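Local coordinates for homoserine dehydrogenase (Staphylococcus aureus M1064, PDB 4PG7), which catalyses the NAD(P)-dependent interconversion of aspartate semialdehyde and homoserine in the aspartic acid pathway of amino acid biosynthesis, at residues Ser172-Leu186 against Tyr264-Asn276. Sequence-based numbering, arbitrary orientation.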
loop_
_atom_site.group_PDB
_atom_site.type_symbol
_atom_site.label_atom_id
_atom_site.label_comp_id
_atom_site.label_asym_id
_atom_site.label_seq_id
_atom_site.Cartn_x
_atom_site.Cartn_y
_atom_site.Cartn_z
ATOM N N SER A 172 12.853 9.303 -2.654
ATOM C CA SER A 172 14.192 9.247 -3.236
ATOM C C SER A 172 14.473 7.956 -4.014
ATOM O O SER A 172 15.366 7.907 -4.861
ATOM C CB SER A 172 15.232 9.406 -2.134
ATOM O OG SER A 172 15.242 8.276 -1.284
ATOM N N LYS A 173 13.719 6.904 -3.727
ATOM C CA LYS A 173 13.962 5.614 -4.364
ATOM C C LYS A 173 12.692 4.771 -4.320
ATOM O O LYS A 173 11.940 4.826 -3.359
ATOM C CB LYS A 173 15.131 4.889 -3.678
ATOM C CG LYS A 173 15.427 3.477 -4.191
ATOM C CD LYS A 173 16.673 2.914 -3.519
ATOM C CE LYS A 173 16.945 1.484 -3.949
ATOM N NZ LYS A 173 18.013 0.834 -3.139
ATOM N N PHE A 174 12.447 4.015 -5.381
ATOM C CA PHE A 174 11.456 2.947 -5.324
ATOM C C PHE A 174 12.020 1.688 -5.916
ATOM O O PHE A 174 12.865 1.734 -6.806
ATOM C CB PHE A 174 10.156 3.338 -6.039
ATOM C CG PHE A 174 10.286 3.470 -7.534
ATOM C CD1 PHE A 174 10.186 2.348 -8.360
ATOM C CD2 PHE A 174 10.464 4.697 -8.122
ATOM C CE1 PHE A 174 10.298 2.452 -9.733
ATOM C CE2 PHE A 174 10.569 4.811 -9.503
ATOM C CZ PHE A 174 10.502 3.694 -10.308
ATOM N N MET A 175 11.537 0.559 -5.415
ATOM C CA MET A 175 11.843 -0.753 -5.971
ATOM C C MET A 175 10.537 -1.504 -6.076
ATOM O O MET A 175 9.754 -1.516 -5.123
ATOM C CB MET A 175 12.762 -1.544 -5.046
ATOM C CG MET A 175 14.120 -0.944 -4.853
ATOM S SD MET A 175 15.148 -2.072 -3.919
ATOM C CE MET A 175 14.464 -1.961 -2.289
ATOM N N GLY A 176 10.317 -2.167 -7.200
ATOM C CA GLY A 176 9.082 -2.846 -7.395
ATOM C C GLY A 176 9.162 -4.160 -8.103
ATOM O O GLY A 176 10.063 -4.395 -8.924
ATOM N N ILE A 177 8.206 -5.025 -7.769
ATOM C CA ILE A 177 7.925 -6.217 -8.542
ATOM C C ILE A 177 6.738 -5.817 -9.399
ATOM O O ILE A 177 5.665 -5.589 -8.859
ATOM C CB ILE A 177 7.638 -7.412 -7.627
ATOM C CG1 ILE A 177 8.924 -7.767 -6.870
ATOM C CG2 ILE A 177 7.086 -8.584 -8.429
ATOM C CD1 ILE A 177 8.753 -8.690 -5.677
ATOM N N LEU A 178 6.976 -5.644 -10.710
ATOM C CA LEU A 178 6.071 -4.907 -11.569
ATOM C C LEU A 178 5.519 -5.708 -12.723
ATOM O O LEU A 178 4.791 -5.167 -13.560
ATOM C CB LEU A 178 6.737 -3.650 -12.121
ATOM C CG LEU A 178 7.231 -2.675 -11.052
ATOM C CD1 LEU A 178 7.938 -1.503 -11.711
ATOM C CD2 LEU A 178 6.076 -2.174 -10.206
ATOM N N ASN A 179 5.818 -6.995 -12.755
ATOM C CA ASN A 179 5.304 -7.834 -13.809
ATOM C C ASN A 179 4.916 -9.158 -13.166
ATOM O O ASN A 179 5.766 -9.878 -12.661
ATOM C CB ASN A 179 6.377 -7.999 -14.900
ATOM C CG ASN A 179 5.913 -8.894 -16.029
ATOM O OD1 ASN A 179 6.352 -10.033 -16.161
ATOM N ND2 ASN A 179 4.982 -8.387 -16.822
ATOM N N GLY A 180 3.627 -9.464 -13.179
ATOM C CA GLY A 180 3.089 -10.678 -12.546
ATOM C C GLY A 180 3.649 -11.965 -13.128
ATOM O O GLY A 180 3.969 -12.902 -12.400
ATOM N N THR A 181 3.773 -12.009 -14.448
ATOM C CA THR A 181 4.205 -13.244 -15.131
ATOM C C THR A 181 5.637 -13.636 -14.787
ATOM O O THR A 181 5.910 -14.812 -14.506
ATOM C CB THR A 181 4.063 -13.089 -16.656
ATOM O OG1 THR A 181 2.673 -12.916 -16.972
ATOM C CG2 THR A 181 4.608 -14.308 -17.372
ATOM N N SER A 182 6.544 -12.662 -14.797
ATOM C CA SER A 182 7.927 -12.952 -14.433
ATOM C C SER A 182 8.078 -13.347 -12.986
ATOM O O SER A 182 8.853 -14.219 -12.661
ATOM C CB SER A 182 8.833 -11.759 -14.660
ATOM O OG SER A 182 9.083 -11.567 -16.029
ATOM N N ASN A 183 7.348 -12.673 -12.104
ATOM C CA ASN A 183 7.395 -13.034 -10.713
ATOM C C ASN A 183 6.837 -14.423 -10.491
ATOM O O ASN A 183 7.392 -15.198 -9.702
ATOM C CB ASN A 183 6.644 -12.035 -9.851
ATOM C CG ASN A 183 7.105 -12.082 -8.422
ATOM O OD1 ASN A 183 8.321 -12.038 -8.158
ATOM N ND2 ASN A 183 6.171 -12.166 -7.483
ATOM N N PHE A 184 5.755 -14.749 -11.181
ATOM C CA PHE A 184 5.180 -16.107 -11.110
ATOM C C PHE A 184 6.221 -17.154 -11.487
ATOM O O PHE A 184 6.390 -18.167 -10.805
ATOM C CB PHE A 184 3.953 -16.237 -12.010
ATOM C CG PHE A 184 3.307 -17.606 -11.955
ATOM C CD1 PHE A 184 2.288 -17.878 -11.057
ATOM C CD2 PHE A 184 3.748 -18.630 -12.775
ATOM C CE1 PHE A 184 1.706 -19.166 -10.980
ATOM C CE2 PHE A 184 3.186 -19.903 -12.712
ATOM C CZ PHE A 184 2.170 -20.171 -11.800
ATOM N N ILE A 185 6.938 -16.898 -12.578
ATOM C CA ILE A 185 7.933 -17.845 -13.061
ATOM C C ILE A 185 9.041 -18.030 -12.043
ATOM O O ILE A 185 9.448 -19.170 -11.746
ATOM C CB ILE A 185 8.486 -17.383 -14.430
ATOM C CG1 ILE A 185 7.406 -17.567 -15.492
ATOM C CG2 ILE A 185 9.737 -18.159 -14.811
ATOM C CD1 ILE A 185 7.637 -16.815 -16.786
ATOM N N LEU A 186 9.554 -16.914 -11.498
ATOM C CA LEU A 186 10.621 -17.021 -10.491
ATOM C C LEU A 186 10.159 -17.769 -9.223
ATOM O O LEU A 186 10.921 -18.537 -8.644
ATOM C CB LEU A 186 11.197 -15.655 -10.155
ATOM C CG LEU A 186 11.992 -14.967 -11.273
ATOM C CD1 LEU A 186 12.385 -13.565 -10.860
ATOM C CD2 LEU A 186 13.216 -15.762 -11.629
ATOM N N TYR A 264 19.151 -14.987 0.281
ATOM C CA TYR A 264 18.459 -14.114 -0.664
ATOM C C TYR A 264 17.495 -14.876 -1.567
ATOM O O TYR A 264 17.717 -16.048 -1.867
ATOM C CB TYR A 264 19.459 -13.406 -1.588
ATOM C CG TYR A 264 20.458 -12.543 -0.869
ATOM C CD1 TYR A 264 20.186 -11.186 -0.612
ATOM C CD2 TYR A 264 21.648 -13.087 -0.388
ATOM C CE1 TYR A 264 21.103 -10.399 0.085
ATOM C CE2 TYR A 264 22.582 -12.312 0.293
ATOM C CZ TYR A 264 22.302 -10.969 0.541
ATOM O OH TYR A 264 23.227 -10.205 1.211
ATOM N N LYS A 265 16.443 -14.183 -2.000
ATOM C CA LYS A 265 15.597 -14.612 -3.089
ATOM C C LYS A 265 16.004 -13.846 -4.337
ATOM O O LYS A 265 16.676 -12.821 -4.245
ATOM C CB LYS A 265 14.143 -14.290 -2.772
ATOM C CG LYS A 265 13.589 -15.146 -1.648
ATOM C CD LYS A 265 12.089 -15.068 -1.650
ATOM C CE LYS A 265 11.466 -16.123 -0.774
ATOM N NZ LYS A 265 10.088 -15.695 -0.424
ATOM N N ILE A 266 15.575 -14.308 -5.496
ATOM C CA ILE A 266 15.779 -13.559 -6.733
ATOM C C ILE A 266 14.427 -13.046 -7.226
ATOM O O ILE A 266 13.480 -13.813 -7.326
ATOM C CB ILE A 266 16.484 -14.428 -7.787
ATOM C CG1 ILE A 266 17.863 -14.841 -7.272
ATOM C CG2 ILE A 266 16.655 -13.659 -9.099
ATOM C CD1 ILE A 266 18.750 -15.547 -8.262
ATOM N N LYS A 267 14.340 -11.761 -7.525
ATOM C CA LYS A 267 13.132 -11.145 -8.083
ATOM C C LYS A 267 13.554 -10.315 -9.273
ATOM O O LYS A 267 14.700 -9.843 -9.334
ATOM C CB LYS A 267 12.434 -10.217 -7.055
ATOM C CG LYS A 267 12.132 -10.867 -5.702
ATOM C CD LYS A 267 10.966 -11.830 -5.788
ATOM C CE LYS A 267 10.666 -12.437 -4.433
ATOM N NZ LYS A 267 9.502 -13.345 -4.515
ATOM N N LEU A 268 12.629 -10.109 -10.207
ATOM C CA LEU A 268 12.819 -9.103 -11.238
ATOM C C LEU A 268 12.365 -7.786 -10.635
ATOM O O LEU A 268 11.162 -7.604 -10.365
ATOM C CB LEU A 268 12.036 -9.413 -12.496
ATOM C CG LEU A 268 12.274 -8.426 -13.662
ATOM C CD1 LEU A 268 13.658 -8.625 -14.251
ATOM C CD2 LEU A 268 11.227 -8.582 -14.745
ATOM N N ILE A 269 13.314 -6.885 -10.416
ATOM C CA ILE A 269 13.065 -5.610 -9.741
ATOM C C ILE A 269 13.186 -4.434 -10.710
ATOM O O ILE A 269 14.167 -4.328 -11.449
ATOM C CB ILE A 269 14.057 -5.403 -8.607
ATOM C CG1 ILE A 269 13.884 -6.493 -7.521
ATOM C CG2 ILE A 269 13.938 -4.006 -7.972
ATOM C CD1 ILE A 269 12.582 -6.444 -6.793
ATOM N N GLY A 270 12.163 -3.584 -10.718
ATOM C CA GLY A 270 12.196 -2.321 -11.421
ATOM C C GLY A 270 12.470 -1.271 -10.378
ATOM O O GLY A 270 11.813 -1.215 -9.320
ATOM N N LYS A 271 13.481 -0.459 -10.639
ATOM C CA LYS A 271 14.040 0.426 -9.625
ATOM C C LYS A 271 14.207 1.804 -10.222
ATOM O O LYS A 271 14.647 1.934 -11.368
ATOM C CB LYS A 271 15.396 -0.130 -9.238
ATOM C CG LYS A 271 16.040 0.488 -8.051
ATOM C CD LYS A 271 17.055 -0.477 -7.426
ATOM C CE LYS A 271 18.303 -0.693 -8.267
ATOM N NZ LYS A 271 19.148 -1.791 -7.668
ATOM N N GLY A 272 13.880 2.822 -9.440
ATOM C CA GLY A 272 14.209 4.191 -9.787
ATOM C C GLY A 272 14.841 4.887 -8.602
ATOM O O GLY A 272 14.262 4.905 -7.508
ATOM N N ILE A 273 16.030 5.447 -8.824
ATOM C CA ILE A 273 16.774 6.196 -7.804
ATOM C C ILE A 273 16.949 7.639 -8.287
ATOM O O ILE A 273 17.464 7.870 -9.374
ATOM C CB ILE A 273 18.158 5.562 -7.555
ATOM C CG1 ILE A 273 18.011 4.092 -7.137
ATOM C CG2 ILE A 273 18.912 6.347 -6.489
ATOM C CD1 ILE A 273 19.309 3.307 -7.114
ATOM N N TYR A 274 16.493 8.596 -7.486
ATOM C CA TYR A 274 16.525 10.004 -7.847
ATOM C C TYR A 274 17.597 10.669 -7.004
ATOM O O TYR A 274 17.382 10.911 -5.827
ATOM C CB TYR A 274 15.163 10.643 -7.581
ATOM C CG TYR A 274 14.986 12.087 -8.025
ATOM C CD1 TYR A 274 15.630 12.589 -9.156
ATOM C CD2 TYR A 274 14.111 12.933 -7.346
ATOM C CE1 TYR A 274 15.433 13.898 -9.569
ATOM C CE2 TYR A 274 13.905 14.237 -7.757
ATOM C CZ TYR A 274 14.573 14.717 -8.867
ATOM O OH TYR A 274 14.375 16.016 -9.272
ATOM N N GLU A 275 18.751 10.924 -7.619
ATOM C CA GLU A 275 19.923 11.515 -6.949
ATOM C C GLU A 275 20.436 12.702 -7.764
ATOM O O GLU A 275 20.637 12.584 -8.975
ATOM C CB GLU A 275 21.055 10.483 -6.789
ATOM C CG GLU A 275 20.836 9.453 -5.690
ATOM N N ASN A 276 20.625 13.842 -7.095
ATOM C CA ASN A 276 21.246 15.044 -7.688
ATOM C C ASN A 276 20.590 15.523 -8.985
ATOM O O ASN A 276 21.253 15.710 -10.005
ATOM C CB ASN A 276 22.742 14.800 -7.901
ATOM C CG ASN A 276 23.480 14.557 -6.596
ATOM O OD1 ASN A 276 23.194 15.190 -5.575
ATOM N ND2 ASN A 276 24.435 13.638 -6.624
HETATM O O HOH W 1 9.288 -6.544 -12.074
HETATM O O HOH W 2 9.094 -14.468 -7.134
HETATM O O HOH W 3 9.945 -10.601 -9.956
#
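F174 lies flat across G272 where two antiparallel strands of the mixed sheet of homoserine dehydrogenase, 172-177 and 264-275, run side by side; the pair illustrates how a sheet can be close-packed at one end and hydrated at the other. In the tight part, F174 and G272 form a hydrogen-bonded pair, and so do G176 and G270; F174 N donates to G272 O at 2.9 Å. The F174 ring, set by a chi1 of 68° that places CG between the backbone N and the carbonyl carbon, turns back over the neighbouring strand. G272 N stands 3.5 Å above the ring centre, and G272 CA makes a CH-pi contact with the same ring, 4.0 Å from its centroid. Helix 220-234 also packs on this phenylalanine. M175, K173 and K271 emerge on the other face. M175 CG runs alongside the K271 chain, 3.9 Å from CD, and K173 NZ and K271 NZ each form a salt bridge with the carboxylate of E444, which draws the two lysine ends to the same place.

The direct backbone bonds stop at G176 and G270; beyond I177 the first chain leaves the sheet for a turn and a helix, and water bridges the two segments. One molecule links L178 N to L268 O. The helix that starts after N179, whose OD1 caps S182 N, packs on strand 264-275 through L186 CD1, 3.5 Å from L268 N. K267 NZ has its own partners in E298 and V297 O, while N183 ND2 binds D299 O. On its other branch, N183 OD1 accepts from two waters: one, 2.7 Å away, also accepts from K267 NZ, and the second accepts a hydrogen bond from L268 N at 2.7 Å.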